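PDB 4Z6M: homoprotocatechuate 2,3-dioxygenase from Brevibacterium fuscum, which catalyses the iron(II)-dependent, ring-opening oxidation of homoprotocatechuate by molecular oxygen, as an extradiol dioxygenase with a facial triad of two histidines and one carboxylate. Local coordinates for residues P8-P13 and Y94-C99; I226-K231 and F254-L259. The protein carries 1 engineered substitution. All blocks are in the same frame, centred on the assembly; numbering follows the deposited sequence. Where two conformers were deposited one is given.

In the fold
The two contacts lie on opposite sides of the chain's centre, and their own centres are about 40 Å apart. They share no helix or strand. Interaction 1 is a surface contact: the loop 8-13, ahead of strand 15-25, is held at the C-terminal end of helix 84-96. Its main link is polar, a glutamate carboxylate gripping two backbone N-H groups, with a small proline-leucine patch beside it. Interaction 2 is buried and wholly apolar. Helix 222-234 packs there on strand 254-259, in the sheet that carries the iron ligands. The first thus fastens an irregular N-terminal loop, whereas the second packs a helix against a sheet.

Interaction 1: P8-P13 and Y94-C99; sequences PVAPAP and YQELGC
The nearest CA atoms are those of P8 and E96, 6.2 Å apart, where the irregular loop 8-13 passes the last turn of helix 84-96. E96 carries most of the contact. Its CG is anti to the backbone N (chi1 -172°) and the chain runs on extended, which carries the carboxylate across to the loop. There it grips two successive backbone N-H groups. V9 N donates to E96 OE2 at 2.8 Å, and A10 N donates to E96 OE1 at 3.0 Å. Both bonds are fairly straight and arrive on the syn side. V9 N sits 31° out of the carboxylate plane, and A10 N is also tilted from it. One bond on each oxygen fixes the rotation of the carboxylate and probably helps hold the chain's turn at V9 and A10. P8 and A10 line the group: P8 CB lies 3.6 Å from E96 CD, and A10 CB is 3.3 Å from E96 OE1. Beside this polar clasp, P8 also meets L97. The ring atom P8 CG touches the methyl L97 CD2 at 3.6 Å, and the two side chains cross obliquely. The helix closes at G98 in a Schellman motif. Y93 and A90, on the same helix, meet P8 and P13, so the loop follows helix 84-96 before entering strand 15-25.

Interaction 2: I226-K231 and F254-L259; sequences IQICDK and FYLYIL
L256 is the central bump of this contact, reaching from strand 254-259 into the hollow between I228 and C229 on helix 222-234. With chi1 at 178° the side chain stretches away from its own N, and both methyls reach the helix. C229 SG sits against the fork: it is 3.5 Å from L256 CD1 and 3.6 Å from L256 CD2. The CD2 methyl also meets the I228 branch, with L256 CD2 3.9 Å from I228 CG2. Of the helix segment, CD1 meets the sulfur, while CD2 meets both the sulfur and I228. I225 and I241 also touch L256. I228 CG2 has a looser second neighbour on the strand, I258 CD1, at 4.5 Å. Toward the start of both segments, I226 meets F254. In the conformer given here, one of two, the end methyl I226 CD1 lies at the edge of the F254 ring and in its plane, 3.8 Å from F254 CZ. I226 and C229 also pack on W296 of a second subunit. No hydrogen bond joins the helix segment to the strand segment. The two segments run roughly parallel, at 30°, with their axes 9.6 Å apart. This is helix-on-sheet packing in a beta-alpha-beta-beta-beta module of the glyoxalase/dioxygenase superfamily. The adjacent strand 265-270 supplies the iron ligand E267, and the L256 side chain lies about 10 Å from the iron.

Interaction 1: P8-P13 and Y94-C99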
loop_
_atom_site.group_PDB
_atom_site.type_symbol
_atom_site.label_atom_id
_atom_site.label_comp_id
_atom_site.label_asym_id
_atom_site.label_seq_id
_atom_site.Cartn_x
_atom_site.Cartn_y
_atom_site.Cartn_z
ATOM N N PRO A 8 -25.539 -27.292 28.079
ATOM C CA PRO A 8 -25.231 -27.772 29.426
ATOM C C PRO A 8 -25.718 -26.851 30.536
ATOM O O PRO A 8 -25.844 -25.638 30.342
ATOM C CB PRO A 8 -23.708 -27.881 29.427
ATOM C CG PRO A 8 -23.346 -28.076 27.986
ATOM C CD PRO A 8 -24.328 -27.204 27.243
ATOM N N VAL A 9 -25.970 -27.417 31.709
ATOM C CA VAL A 9 -26.100 -26.599 32.911
ATOM C C VAL A 9 -24.744 -25.980 33.297
ATOM O O VAL A 9 -24.681 -24.839 33.718
ATOM C CB VAL A 9 -26.712 -27.415 34.076
ATOM C CG1 VAL A 9 -26.727 -26.611 35.373
ATOM C CG2 VAL A 9 -28.121 -27.834 33.694
ATOM N N ALA A 10 -23.671 -26.745 33.146
ATOM C CA ALA A 10 -22.325 -26.273 33.479
ATOM C C ALA A 10 -21.960 -25.038 32.640
ATOM O O ALA A 10 -22.270 -25.003 31.458
ATOM C CB ALA A 10 -21.336 -27.389 33.212
ATOM N N PRO A 11 -21.294 -24.035 33.247
ATOM C CA PRO A 11 -20.966 -22.830 32.464
ATOM C C PRO A 11 -19.909 -23.083 31.388
ATOM O O PRO A 11 -18.994 -23.877 31.583
ATOM C CB PRO A 11 -20.404 -21.875 33.514
ATOM C CG PRO A 11 -19.813 -22.777 34.542
ATOM C CD PRO A 11 -20.821 -23.902 34.639
ATOM N N ALA A 12 -20.019 -22.386 30.265
ATOM C CA ALA A 12 -19.011 -22.500 29.214
ATOM C C ALA A 12 -17.683 -21.912 29.709
ATOM O O ALA A 12 -17.674 -20.931 30.470
ATOM C CB ALA A 12 -19.458 -21.789 27.945
ATOM N N PRO A 13 -16.565 -22.478 29.245
ATOM C CA PRO A 13 -15.282 -21.826 29.470
ATOM C C PRO A 13 -15.260 -20.495 28.732
ATOM O O PRO A 13 -15.860 -20.379 27.673
ATOM C CB PRO A 13 -14.280 -22.793 28.822
ATOM C CG PRO A 13 -15.070 -23.450 27.745
ATOM C CD PRO A 13 -16.419 -23.661 28.381
ATOM N N TYR A 94 -17.762 -30.264 28.491
ATOM C CA TYR A 94 -17.741 -31.328 27.506
ATOM C C TYR A 94 -18.108 -32.698 28.091
ATOM O O TYR A 94 -18.694 -33.519 27.395
ATOM C CB TYR A 94 -16.410 -31.363 26.754
ATOM C CG TYR A 94 -16.366 -30.290 25.668
ATOM C CD1 TYR A 94 -16.976 -30.509 24.438
ATOM C CD2 TYR A 94 -15.800 -29.034 25.904
ATOM C CE1 TYR A 94 -16.975 -29.535 23.457
ATOM C CE2 TYR A 94 -15.798 -28.060 24.931
ATOM C CZ TYR A 94 -16.371 -28.313 23.714
ATOM O OH TYR A 94 -16.340 -27.323 22.766
ATOM N N GLN A 95 -17.809 -32.918 29.371
ATOM C CA GLN A 95 -18.275 -34.132 30.037
ATOM C C GLN A 95 -19.797 -34.137 30.131
ATOM O O GLN A 95 -20.429 -35.167 29.895
ATOM C CB GLN A 95 -17.592 -34.313 31.391
ATOM C CG GLN A 95 -16.159 -34.781 31.187
ATOM C CD GLN A 95 -15.347 -34.873 32.469
ATOM O OE1 GLN A 95 -15.683 -34.266 33.498
ATOM N NE2 GLN A 95 -14.250 -35.621 32.406
ATOM N N GLU A 96 -20.394 -32.978 30.409
ATOM C CA GLU A 96 -21.850 -32.895 30.421
ATOM C C GLU A 96 -22.470 -33.140 29.046
ATOM O O GLU A 96 -23.539 -33.751 28.952
ATOM C CB GLU A 96 -22.343 -31.584 31.013
ATOM C CG GLU A 96 -23.855 -31.600 31.201
ATOM C CD GLU A 96 -24.418 -30.372 31.868
ATOM O OE1 GLU A 96 -23.654 -29.636 32.540
ATOM O OE2 GLU A 96 -25.654 -30.161 31.709
ATOM N N LEU A 97 -21.797 -32.691 27.984
ATOM C CA LEU A 97 -22.205 -33.022 26.609
ATOM C C LEU A 97 -21.991 -34.478 26.190
ATOM O O LEU A 97 -22.396 -34.870 25.096
ATOM C CB LEU A 97 -21.468 -32.130 25.606
ATOM C CG LEU A 97 -21.817 -30.639 25.623
ATOM C CD1 LEU A 97 -20.853 -29.849 24.748
ATOM C CD2 LEU A 97 -23.265 -30.425 25.198
ATOM N N GLY A 98 -21.334 -35.267 27.029
ATOM C CA GLY A 98 -21.085 -36.676 26.736
ATOM C C GLY A 98 -19.957 -36.907 25.760
ATOM O O GLY A 98 -19.927 -37.946 25.072
ATOM N N CYS A 99 -19.025 -35.951 25.696
ATOM C CA CYS A 99 -17.934 -36.039 24.752
ATOM C C CYS A 99 -16.733 -36.646 25.433
ATOM O O CYS A 99 -16.506 -36.464 26.645
ATOM C CB CYS A 99 -17.561 -34.658 24.237
ATOM S SG CYS A 99 -18.822 -33.897 23.203
#

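Interaction 2: I226-K231 and F254-L259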
loop_
_atom_site.group_PDB
_atom_site.type_symbol
_atom_site.label_atom_id
_atom_site.label_comp_id
_atom_site.label_asym_id
_atom_site.label_seq_id
_atom_site.Cartn_x
_atom_site.Cartn_y
_atom_site.Cartn_z
ATOM N N ILE A 226 -0.779 -9.826 -2.052
ATOM C CA ILE A 226 -0.327 -9.805 -3.438
ATOM C C ILE A 226 1.102 -10.372 -3.575
ATOM O O ILE A 226 1.390 -11.154 -4.489
ATOM C CB ILE A 226 -0.390 -8.381 -4.029
ATOM C CG1 ILE A 226 -1.820 -7.828 -3.955
ATOM C CG2 ILE A 226 0.107 -8.379 -5.464
ATOM C CD1 ILE A 226 -2.871 -8.774 -4.488
ATOM N N GLN A 227 1.991 -10.006 -2.658
ATOM C CA GLN A 227 3.358 -10.519 -2.702
ATOM C C GLN A 227 3.421 -12.034 -2.583
ATOM O O GLN A 227 4.292 -12.665 -3.187
ATOM C CB GLN A 227 4.232 -9.864 -1.647
ATOM C CG GLN A 227 5.511 -10.592 -1.309
ATOM C CD GLN A 227 6.521 -10.729 -2.450
ATOM O OE1 GLN A 227 6.464 -10.050 -3.477
ATOM N NE2 GLN A 227 7.518 -11.556 -2.211
ATOM N N ILE A 228 2.564 -12.620 -1.760
ATOM C CA ILE A 228 2.588 -14.078 -1.625
ATOM C C ILE A 228 2.301 -14.692 -2.996
ATOM O O ILE A 228 2.960 -15.659 -3.411
ATOM C CB ILE A 228 1.603 -14.566 -0.550
ATOM C CG1 ILE A 228 2.032 -14.056 0.820
ATOM C CG2 ILE A 228 1.492 -16.082 -0.548
ATOM C CD1 ILE A 228 1.017 -14.213 1.927
ATOM N N CYS A 229 1.295 -14.175 -3.688
ATOM C CA CYS A 229 1.007 -14.624 -5.044
ATOM C C CYS A 229 2.189 -14.455 -5.978
ATOM O O CYS A 229 2.575 -15.386 -6.697
ATOM C CB CYS A 229 -0.198 -13.854 -5.608
ATOM S SG CYS A 229 -1.728 -14.059 -4.711
ATOM N N ASP A 230 2.794 -13.265 -5.926
ATOM C CA ASP A 230 3.922 -12.973 -6.792
ATOM C C ASP A 230 5.092 -13.932 -6.534
ATOM O O ASP A 230 5.740 -14.395 -7.484
ATOM C CB ASP A 230 4.376 -11.536 -6.596
ATOM C CG ASP A 230 3.395 -10.504 -7.140
ATOM O OD1 ASP A 230 2.668 -10.791 -8.109
ATOM O OD2 ASP A 230 3.452 -9.353 -6.629
ATOM N N LYS A 231 5.370 -14.198 -5.258
ATOM C CA LYS A 231 6.437 -15.094 -4.865
ATOM C C LYS A 231 6.176 -16.527 -5.354
ATOM O O LYS A 231 7.081 -17.200 -5.851
ATOM C CB LYS A 231 6.652 -15.066 -3.355
ATOM C CG LYS A 231 7.820 -15.913 -2.894
ATOM C CD LYS A 231 8.085 -15.746 -1.406
ATOM C CE LYS A 231 9.335 -16.472 -0.967
ATOM N NZ LYS A 231 9.567 -16.321 0.484
ATOM N N PHE A 254 -9.785 -8.824 2.613
ATOM C CA PHE A 254 -9.008 -9.169 1.424
ATOM C C PHE A 254 -8.398 -10.567 1.708
ATOM O O PHE A 254 -8.007 -10.836 2.843
ATOM C CB PHE A 254 -7.943 -8.095 1.193
ATOM C CG PHE A 254 -7.306 -8.115 -0.166
ATOM C CD1 PHE A 254 -7.888 -7.461 -1.212
ATOM C CD2 PHE A 254 -6.106 -8.759 -0.382
ATOM C CE1 PHE A 254 -7.298 -7.469 -2.457
ATOM C CE2 PHE A 254 -5.528 -8.787 -1.627
ATOM C CZ PHE A 254 -6.131 -8.131 -2.662
ATOM N N TYR A 255 -8.343 -11.442 0.708
ATOM C CA TYR A 255 -8.057 -12.850 0.962
ATOM C C TYR A 255 -7.295 -13.530 -0.157
ATOM O O TYR A 255 -7.252 -13.057 -1.309
ATOM C CB TYR A 255 -9.375 -13.610 1.191
ATOM C CG TYR A 255 -10.174 -13.865 -0.068
ATOM C CD1 TYR A 255 -9.921 -14.959 -0.860
ATOM C CD2 TYR A 255 -11.191 -12.999 -0.483
ATOM C CE1 TYR A 255 -10.628 -15.206 -2.022
ATOM C CE2 TYR A 255 -11.910 -13.239 -1.642
ATOM C CZ TYR A 255 -11.622 -14.336 -2.423
ATOM O OH TYR A 255 -12.359 -14.603 -3.559
ATOM N N LEU A 256 -6.770 -14.706 0.202
ATOM C CA LEU A 256 -6.088 -15.604 -0.713
ATOM C C LEU A 256 -6.164 -17.003 -0.126
ATOM O O LEU A 256 -6.018 -17.140 1.084
ATOM C CB LEU A 256 -4.612 -15.211 -0.855
ATOM C CG LEU A 256 -3.740 -16.091 -1.762
ATOM C CD1 LEU A 256 -4.191 -16.021 -3.210
ATOM C CD2 LEU A 256 -2.287 -15.735 -1.580
ATOM N N TYR A 257 -6.386 -18.033 -0.948
ATOM C CA TYR A 257 -6.272 -19.416 -0.476
ATOM C C TYR A 257 -5.164 -20.152 -1.227
ATOM O O TYR A 257 -5.134 -20.145 -2.457
ATOM C CB TYR A 257 -7.586 -20.189 -0.652
ATOM C CG TYR A 257 -8.745 -19.575 0.097
ATOM C CD1 TYR A 257 -9.006 -19.867 1.436
ATOM C CD2 TYR A 257 -9.579 -18.653 -0.543
ATOM C CE1 TYR A 257 -10.076 -19.297 2.099
ATOM C CE2 TYR A 257 -10.624 -18.082 0.113
ATOM C CZ TYR A 257 -10.873 -18.401 1.429
ATOM O OH TYR A 257 -11.926 -17.803 2.036
ATOM N N ILE A 258 -4.275 -20.790 -0.469
ATOM C CA ILE A 258 -3.182 -21.550 -1.011
ATOM C C ILE A 258 -3.190 -22.946 -0.384
ATOM O O ILE A 258 -3.849 -23.186 0.642
ATOM C CB ILE A 258 -1.825 -20.827 -0.814
ATOM C CG1 ILE A 258 -1.511 -20.658 0.663
ATOM C CG2 ILE A 258 -1.847 -19.477 -1.541
ATOM C CD1 ILE A 258 -0.230 -19.920 0.958
ATOM N N LEU A 259 -2.431 -23.843 -0.994
ATOM C CA LEU A 259 -2.405 -25.254 -0.577
ATOM C C LEU A 259 -1.000 -25.674 -0.157
ATOM O O LEU A 259 -0.077 -25.532 -0.928
ATOM C CB LEU A 259 -2.900 -26.170 -1.701
ATOM C CG LEU A 259 -4.307 -25.865 -2.202
ATOM C CD1 LEU A 259 -4.576 -26.679 -3.434
ATOM C CD2 LEU A 259 -5.365 -26.096 -1.140
#